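Side-chain contacts in CalS13 (Micromonospora echinospora, PDB 4ZAS), which probably acts as a pyridoxal-phosphate-dependent aminotransferase that places an amino group on a dTDP-linked keto sugar: residues 146-151 with 174-179; 307-312 with 398-403. All coordinates share one frame; numbering follows the deposited sequence.

Contact 1. Residues 146-151 with 174-179; sequences DLAAKI and RAVVDR
V176 meets A148 and L147 with no flat group between them; the carboxylate of D146 lies on another side of helix 144-150. Its OD2 receives K150 NZ at 2.9 Å on the syn lone pair, a salt bridge one turn along the helix, and the same oxygen also takes the backbone N-H of D134. K150 NZ in turn reaches the carbonyl of W132.

The contact itself is made by methyl groups. V176 CG1, anti to its backbone N (chi1 161°), comes to 3.5 Å from A148 CB and 3.7 Å from A148 CA, and the same CG1 is 4.4 Å from L147 CD2. Alanine suits this place because its single methyl lets the backbones come near, with the CA atoms of A148 and V176 5.8 Å apart. Three residues beyond A148, just past the end of the first helix, I151 extends its chain so that CD1 lies 4.2 Å from V177 CG2 and equally near V177 CA.

Both helices rest on one face of the large mixed sheet: I158 of strand 155-161 touches L147, I151 and V177, and L110 of strand 108-111 touches L147 and I151. They belong to the segments linking its parallel strands, as in the large domain of fold-type I pyridoxal phosphate enzymes. Branched aliphatic residues fill the junction between helices and sheet, and charges stay on other sides of the helices. Helix-to-helix adhesion here is therefore purely apolar, and depends on shape and close fit rather than on directional bonds.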
ATOM      1  N   ASP A 146     -13.809 -19.015 -23.776  1.00 50.26           N
ATOM      2  CA  ASP A 146     -14.833 -18.629 -22.810  1.00 52.62           C
ATOM      3  C   ASP A 146     -14.865 -17.110 -22.645  1.00 45.21           C
ATOM      4  O   ASP A 146     -15.929 -16.517 -22.469  1.00 40.54           O
ATOM      5  CB  ASP A 146     -14.611 -19.275 -21.451  1.00 51.91           C
ATOM      6  CG  ASP A 146     -15.800 -19.075 -20.517  1.00 52.91           C
ATOM      7  OD1 ASP A 146     -16.961 -19.234 -20.966  1.00 53.24           O
ATOM      8  OD2 ASP A 146     -15.567 -18.712 -19.347  1.00 51.67           O
ATOM      9  N   LEU A 147     -13.683 -16.501 -22.681  1.00 44.35           N
ATOM     10  CA  LEU A 147     -13.547 -15.055 -22.631  1.00 40.56           C
ATOM     11  C   LEU A 147     -14.300 -14.399 -23.772  1.00 51.46           C
ATOM     12  O   LEU A 147     -15.056 -13.447 -23.569  1.00 56.52           O
ATOM     13  CB  LEU A 147     -12.079 -14.649 -22.689  1.00 40.13           C
ATOM     14  CG  LEU A 147     -11.849 -13.138 -22.780  1.00 44.20           C
ATOM     15  CD1 LEU A 147     -12.295 -12.444 -21.501  1.00 45.61           C
ATOM     16  CD2 LEU A 147     -10.392 -12.837 -23.080  1.00 37.54           C
ATOM     17  N   ALA A 148     -14.087 -14.918 -24.974  1.00 47.56           N
ATOM     18  CA  ALA A 148     -14.721 -14.371 -26.164  1.00 49.07           C
ATOM     19  C   ALA A 148     -16.243 -14.285 -26.032  1.00 54.17           C
ATOM     20  O   ALA A 148     -16.859 -13.317 -26.479  1.00 51.48           O
ATOM     21  CB  ALA A 148     -14.351 -15.212 -27.370  1.00 38.75           C
ATOM     22  N   ALA A 149     -16.840 -15.300 -25.414  1.00 56.75           N
ATOM     23  CA  ALA A 149     -18.291 -15.381 -25.261  1.00 55.28           C
ATOM     24  C   ALA A 149     -18.819 -14.383 -24.204  1.00 55.58           C
ATOM     25  O   ALA A 149     -19.970 -13.952 -24.255  1.00 54.33           O
ATOM     26  CB  ALA A 149     -18.714 -16.829 -24.928  1.00 41.97           C
ATOM     27  N   LYS A 150     -17.993 -14.048 -23.222  1.00 54.02           N
ATOM     28  CA  LYS A 150     -18.468 -13.261 -22.089  1.00 48.86           C
ATOM     29  C   LYS A 150     -18.174 -11.768 -22.227  1.00 57.33           C
ATOM     30  O   LYS A 150     -18.640 -10.963 -21.420  1.00 67.31           O
ATOM     31  CB  LYS A 150     -17.855 -13.814 -20.795  1.00 47.25           C
ATOM     32  CG  LYS A 150     -18.392 -15.193 -20.444  1.00 44.92           C
ATOM     33  CD  LYS A 150     -17.772 -15.764 -19.190  1.00 42.19           C
ATOM     34  CE  LYS A 150     -18.482 -17.043 -18.790  1.00 39.06           C
ATOM     35  NZ  LYS A 150     -17.717 -17.737 -17.750  1.00 42.06           N
ATOM     36  N   ILE A 151     -17.424 -11.387 -23.255  1.00 56.08           N
ATOM     37  CA  ILE A 151     -17.135  -9.971 -23.457  1.00 51.51           C
ATOM     38  C   ILE A 151     -18.422  -9.284 -23.837  1.00 51.70           C
ATOM     39  O   ILE A 151     -19.217  -9.794 -24.618  1.00 55.37           O
ATOM     40  CB  ILE A 151     -16.041  -9.740 -24.491  1.00 50.12           C
ATOM     41  CG1 ILE A 151     -14.685 -10.058 -23.873  1.00 46.95           C
ATOM     42  CG2 ILE A 151     -16.029  -8.290 -24.920  1.00 49.22           C
ATOM     43  CD1 ILE A 151     -13.539  -9.834 -24.814  1.00 54.23           C
ATOM     44  N   ARG A 174      -5.462 -10.894 -27.891  1.00 43.16           N
ATOM     45  CA  ARG A 174      -5.636  -9.658 -28.640  1.00 45.62           C
ATOM     46  C   ARG A 174      -6.652  -9.850 -29.751  1.00 47.03           C
ATOM     47  O   ARG A 174      -7.545  -9.027 -29.918  1.00 53.84           O
ATOM     48  CB  ARG A 174      -4.298  -9.178 -29.218  1.00 50.84           C
ATOM     49  CG  ARG A 174      -4.365  -7.836 -29.935  1.00 44.69           C
ATOM     50  CD  ARG A 174      -3.003  -7.160 -30.062  1.00 44.11           C
ATOM     51  NE  ARG A 174      -3.173  -5.728 -29.894  1.00 50.52           N
ATOM     52  CZ  ARG A 174      -2.888  -5.040 -28.800  1.00 55.96           C
ATOM     53  NH1 ARG A 174      -2.323  -5.628 -27.760  1.00 51.89           N
ATOM     54  NH2 ARG A 174      -3.121  -3.733 -28.777  1.00 70.33           N
ATOM     55  N   ALA A 175      -6.549 -10.952 -30.483  1.00 43.57           N
ATOM     56  CA  ALA A 175      -7.500 -11.214 -31.560  1.00 44.04           C
ATOM     57  C   ALA A 175      -8.913 -11.392 -31.023  1.00 48.63           C
ATOM     58  O   ALA A 175      -9.878 -10.915 -31.606  1.00 55.84           O
ATOM     59  CB  ALA A 175      -7.091 -12.446 -32.335  1.00 38.03           C
ATOM     60  N   VAL A 176      -9.027 -12.081 -29.899  1.00 45.84           N
ATOM     61  CA  VAL A 176     -10.320 -12.341 -29.301  1.00 40.47           C
ATOM     62  C   VAL A 176     -10.911 -11.028 -28.793  1.00 42.79           C
ATOM     63  O   VAL A 176     -12.083 -10.738 -29.027  1.00 45.38           O
ATOM     64  CB  VAL A 176     -10.202 -13.415 -28.216  1.00 35.86           C
ATOM     65  CG1 VAL A 176     -11.377 -13.379 -27.285  1.00 41.22           C
ATOM     66  CG2 VAL A 176     -10.084 -14.762 -28.869  1.00 36.91           C
ATOM     67  N   VAL A 177     -10.109 -10.220 -28.106  1.00 45.61           N
ATOM     68  CA  VAL A 177     -10.621  -8.941 -27.635  1.00 43.99           C
ATOM     69  C   VAL A 177     -11.012  -8.051 -28.798  1.00 48.53           C
ATOM     70  O   VAL A 177     -12.059  -7.409 -28.756  1.00 59.12           O
ATOM     71  CB  VAL A 177      -9.608  -8.213 -26.747  1.00 40.76           C
ATOM     72  CG1 VAL A 177     -10.050  -6.777 -26.514  1.00 39.95           C
ATOM     73  CG2 VAL A 177      -9.430  -8.954 -25.422  1.00 33.54           C
ATOM     74  N   ASP A 178     -10.198  -8.046 -29.849  1.00 48.28           N
ATOM     75  CA  ASP A 178     -10.442  -7.195 -31.011  1.00 47.09           C
ATOM     76  C   ASP A 178     -11.701  -7.599 -31.763  1.00 51.91           C
ATOM     77  O   ASP A 178     -12.426  -6.730 -32.249  1.00 60.44           O
ATOM     78  CB  ASP A 178      -9.220  -7.180 -31.949  1.00 48.74           C
ATOM     79  CG  ASP A 178      -8.073  -6.321 -31.397  1.00 53.38           C
ATOM     80  OD1 ASP A 178      -8.283  -5.629 -30.379  1.00 49.30           O
ATOM     81  OD2 ASP A 178      -6.964  -6.320 -31.972  1.00 60.95           O
ATOM     82  N   ARG A 179     -11.951  -8.902 -31.892  1.00 50.70           N
ATOM     83  CA  ARG A 179     -13.157  -9.390 -32.577  1.00 52.19           C
ATOM     84  C   ARG A 179     -14.428  -9.127 -31.750  1.00 50.99           C
ATOM     85  O   ARG A 179     -15.435  -8.672 -32.284  1.00 54.16           O
ATOM     86  CB  ARG A 179     -13.007 -10.877 -32.931  1.00 57.10           C
ATOM     87  CG  ARG A 179     -14.205 -11.503 -33.638  1.00 71.32           C
ATOM     88  CD  ARG A 179     -13.978 -12.992 -33.904  1.00 82.29           C
ATOM     89  NE  ARG A 179     -14.954 -13.580 -34.825  1.00 95.49           N
ATOM     90  CZ  ARG A 179     -14.831 -13.603 -36.148  1.00105.32           C
ATOM     91  NH1 ARG A 179     -13.782 -13.033 -36.723  1.00106.24           N
ATOM     92  NH2 ARG A 179     -15.772 -14.172 -36.895  1.00109.13           N
TER

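Contact 2. Residues 307-312 with 398-403; sequences AGIDGV and ETIKSG
I309 reaches across to helix 390-401, its CB directed at the helix. From CB, CG1 lies anti to the carbonyl carbon (chi1 -64°), and the chain then runs fully extended, so that CD1 is carried out to the helix surface. There the tip meets K401 CG at 3.6 Å and I400 CG2 at 4.1 Å; the I309 side chain crosses those of K401 and I400 at about a right angle. An isoleucine suits the spot because it is long enough to bridge from a loop to a helix.

I400 CG2 serves a second partner, V312 CG2, at 4.0 Å, where the loop enters strand 312-313. I400 also touches L330, F338 and L342, while V312 also touches L330 and W404. Residues I309 to V312 form a type II turn, closed by V312 N to I309 O at 3.1 Å; G311, with positive phi, is well suited to its third position, and the turn brings both aliphatic side chains to the same helix.

At the helix end, S402 OG donates to T399 O at 2.6 Å, in the carbonyl plane, and that oxygen also accepts S402 N; R341 NH2 bonds to S402 OG. K401 lends its aliphatic CG to I309, and its amine makes a weak, long ion pair with E305. The join is thus apolar at its centre, with polar groups gathered toward solvent and at the helix terminus.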
ATOM      1  N   ALA A 307       7.523 -37.375 -17.199  1.00 56.46           N
ATOM      2  CA  ALA A 307       6.647 -37.752 -18.297  1.00 49.38           C
ATOM      3  C   ALA A 307       6.336 -39.234 -18.256  1.00 51.64           C
ATOM      4  O   ALA A 307       7.224 -40.072 -18.079  1.00 60.31           O
ATOM      5  CB  ALA A 307       7.268 -37.378 -19.618  1.00 49.55           C
ATOM      6  N   GLY A 308       5.073 -39.561 -18.468  1.00 52.14           N
ATOM      7  CA  GLY A 308       4.680 -40.950 -18.497  1.00 57.48           C
ATOM      8  C   GLY A 308       4.504 -41.610 -17.141  1.00 66.23           C
ATOM      9  O   GLY A 308       4.451 -42.830 -17.066  1.00 74.10           O
ATOM     10  N   ILE A 309       4.423 -40.823 -16.070  1.00 67.31           N
ATOM     11  CA  ILE A 309       4.092 -41.391 -14.760  1.00 64.09           C
ATOM     12  C   ILE A 309       2.583 -41.458 -14.622  1.00 61.48           C
ATOM     13  O   ILE A 309       1.887 -40.459 -14.814  1.00 59.36           O
ATOM     14  CB  ILE A 309       4.684 -40.602 -13.591  1.00 57.07           C
ATOM     15  CG1 ILE A 309       6.206 -40.654 -13.623  1.00 60.47           C
ATOM     16  CG2 ILE A 309       4.214 -41.201 -12.290  1.00 53.15           C
ATOM     17  CD1 ILE A 309       6.845 -39.864 -12.509  1.00 61.44           C
ATOM     18  N   ASP A 310       2.063 -42.642 -14.326  1.00 64.39           N
ATOM     19  CA  ASP A 310       0.624 -42.758 -14.234  1.00 62.55           C
ATOM     20  C   ASP A 310       0.085 -41.922 -13.076  1.00 65.20           C
ATOM     21  O   ASP A 310       0.603 -41.986 -11.956  1.00 67.95           O
ATOM     22  CB  ASP A 310       0.208 -44.202 -14.069  1.00 60.36           C
ATOM     23  CG  ASP A 310      -1.283 -44.361 -14.133  1.00 72.62           C
ATOM     24  OD1 ASP A 310      -1.846 -44.363 -15.251  1.00 65.39           O
ATOM     25  OD2 ASP A 310      -1.897 -44.411 -13.051  1.00 83.75           O
ATOM     26  N   GLY A 311      -0.926 -41.105 -13.360  1.00 60.97           N
ATOM     27  CA  GLY A 311      -1.513 -40.265 -12.334  1.00 62.26           C
ATOM     28  C   GLY A 311      -0.915 -38.875 -12.246  1.00 59.85           C
ATOM     29  O   GLY A 311      -1.268 -38.085 -11.371  1.00 65.46           O
ATOM     30  N   VAL A 312       0.019 -38.591 -13.141  1.00 58.24           N
ATOM     31  CA  VAL A 312       0.691 -37.299 -13.178  1.00 59.95           C
ATOM     32  C   VAL A 312       0.508 -36.693 -14.556  1.00 56.73           C
ATOM     33  O   VAL A 312       1.004 -37.238 -15.538  1.00 55.74           O
ATOM     34  CB  VAL A 312       2.183 -37.423 -12.834  1.00 54.86           C
ATOM     35  CG1 VAL A 312       2.888 -36.124 -13.128  1.00 48.76           C
ATOM     36  CG2 VAL A 312       2.357 -37.822 -11.397  1.00 47.70           C
ATOM     37  N   GLU A 398      12.246 -39.031  -7.669  1.00 60.95           N
ATOM     38  CA  GLU A 398      12.306 -40.394  -7.136  1.00 61.98           C
ATOM     39  C   GLU A 398      11.087 -40.666  -6.257  1.00 63.29           C
ATOM     40  O   GLU A 398      10.489 -41.742  -6.313  1.00 69.52           O
ATOM     41  CB  GLU A 398      13.597 -40.596  -6.343  1.00 68.96           C
ATOM     42  CG  GLU A 398      14.221 -41.994  -6.381  1.00 83.26           C
ATOM     43  CD  GLU A 398      14.572 -42.466  -7.792  1.00 92.51           C
ATOM     44  OE1 GLU A 398      14.815 -41.608  -8.679  1.00 92.53           O
ATOM     45  OE2 GLU A 398      14.651 -43.702  -7.997  1.00 93.01           O
ATOM     46  N   THR A 399      10.717 -39.669  -5.462  1.00 61.49           N
ATOM     47  CA  THR A 399       9.578 -39.775  -4.555  1.00 61.99           C
ATOM     48  C   THR A 399       8.246 -39.922  -5.284  1.00 66.85           C
ATOM     49  O   THR A 399       7.440 -40.785  -4.938  1.00 69.40           O
ATOM     50  CB  THR A 399       9.481 -38.543  -3.644  1.00 56.40           C
ATOM     51  OG1 THR A 399      10.668 -38.447  -2.851  1.00 57.94           O
ATOM     52  CG2 THR A 399       8.243 -38.631  -2.740  1.00 49.95           C
ATOM     53  N   ILE A 400       8.038 -39.095  -6.308  1.00 66.17           N
ATOM     54  CA  ILE A 400       6.814 -39.132  -7.105  1.00 61.79           C
ATOM     55  C   ILE A 400       6.677 -40.514  -7.758  1.00 63.86           C
ATOM     56  O   ILE A 400       5.580 -41.071  -7.823  1.00 64.86           O
ATOM     57  CB  ILE A 400       6.786 -37.978  -8.162  1.00 50.27           C
ATOM     58  CG1 ILE A 400       6.804 -36.614  -7.471  1.00 50.04           C
ATOM     59  CG2 ILE A 400       5.569 -38.089  -9.056  1.00 47.87           C
ATOM     60  CD1 ILE A 400       6.817 -35.405  -8.415  1.00 51.79           C
ATOM     61  N   LYS A 401       7.799 -41.072  -8.210  1.00 67.04           N
ATOM     62  CA  LYS A 401       7.833 -42.400  -8.843  1.00 67.32           C
ATOM     63  C   LYS A 401       7.574 -43.567  -7.867  1.00 74.10           C
ATOM     64  O   LYS A 401       7.265 -44.688  -8.294  1.00 77.53           O
ATOM     65  CB  LYS A 401       9.181 -42.601  -9.552  1.00 66.34           C
ATOM     66  CG  LYS A 401       9.287 -41.910 -10.919  1.00 72.12           C
ATOM     67  CD  LYS A 401      10.647 -42.135 -11.575  1.00 78.80           C
ATOM     68  CE  LYS A 401      10.734 -41.474 -12.947  1.00 84.72           C
ATOM     69  NZ  LYS A 401      12.114 -41.545 -13.516  1.00 90.19           N
ATOM     70  N   SER A 402       7.725 -43.320  -6.565  1.00 71.27           N
ATOM     71  CA  SER A 402       7.475 -44.350  -5.554  1.00 66.33           C
ATOM     72  C   SER A 402       5.979 -44.549  -5.341  1.00 64.30           C
ATOM     73  O   SER A 402       5.557 -45.369  -4.539  1.00 70.03           O
ATOM     74  CB  SER A 402       8.137 -43.988  -4.221  1.00 66.01           C
ATOM     75  OG  SER A 402       7.417 -42.952  -3.558  1.00 70.78           O
ATOM     76  N   GLY A 403       5.179 -43.752  -6.029  1.00 66.89           N
ATOM     77  CA  GLY A 403       3.741 -43.871  -5.947  1.00 67.70           C
ATOM     78  C   GLY A 403       3.117 -43.341  -4.672  1.00 68.54           C
ATOM     79  O   GLY A 403       3.796 -42.935  -3.721  1.00 60.94           O
TER

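In the fold
Contacts 1 and 2 share no helix or strand; their centres are 38 Å apart and their nearest atoms about 24 Å. Contact 1 is the more buried, two helices meeting on the large mixed sheet. Contact 2 is only partly buried, lies further from the centre of the chain, and ties a loop to the helix close to the C-terminus, beside the small antiparallel sheet of strands 312-313, 328-332 and 379-382. Both rely on aliphatic methyls. In contact 1 the small side chain of A148 lets backbones approach, whereas in contact 2 longer side chains span a wider gap, and a lysine contributes its hydrocarbon part on the solvent side.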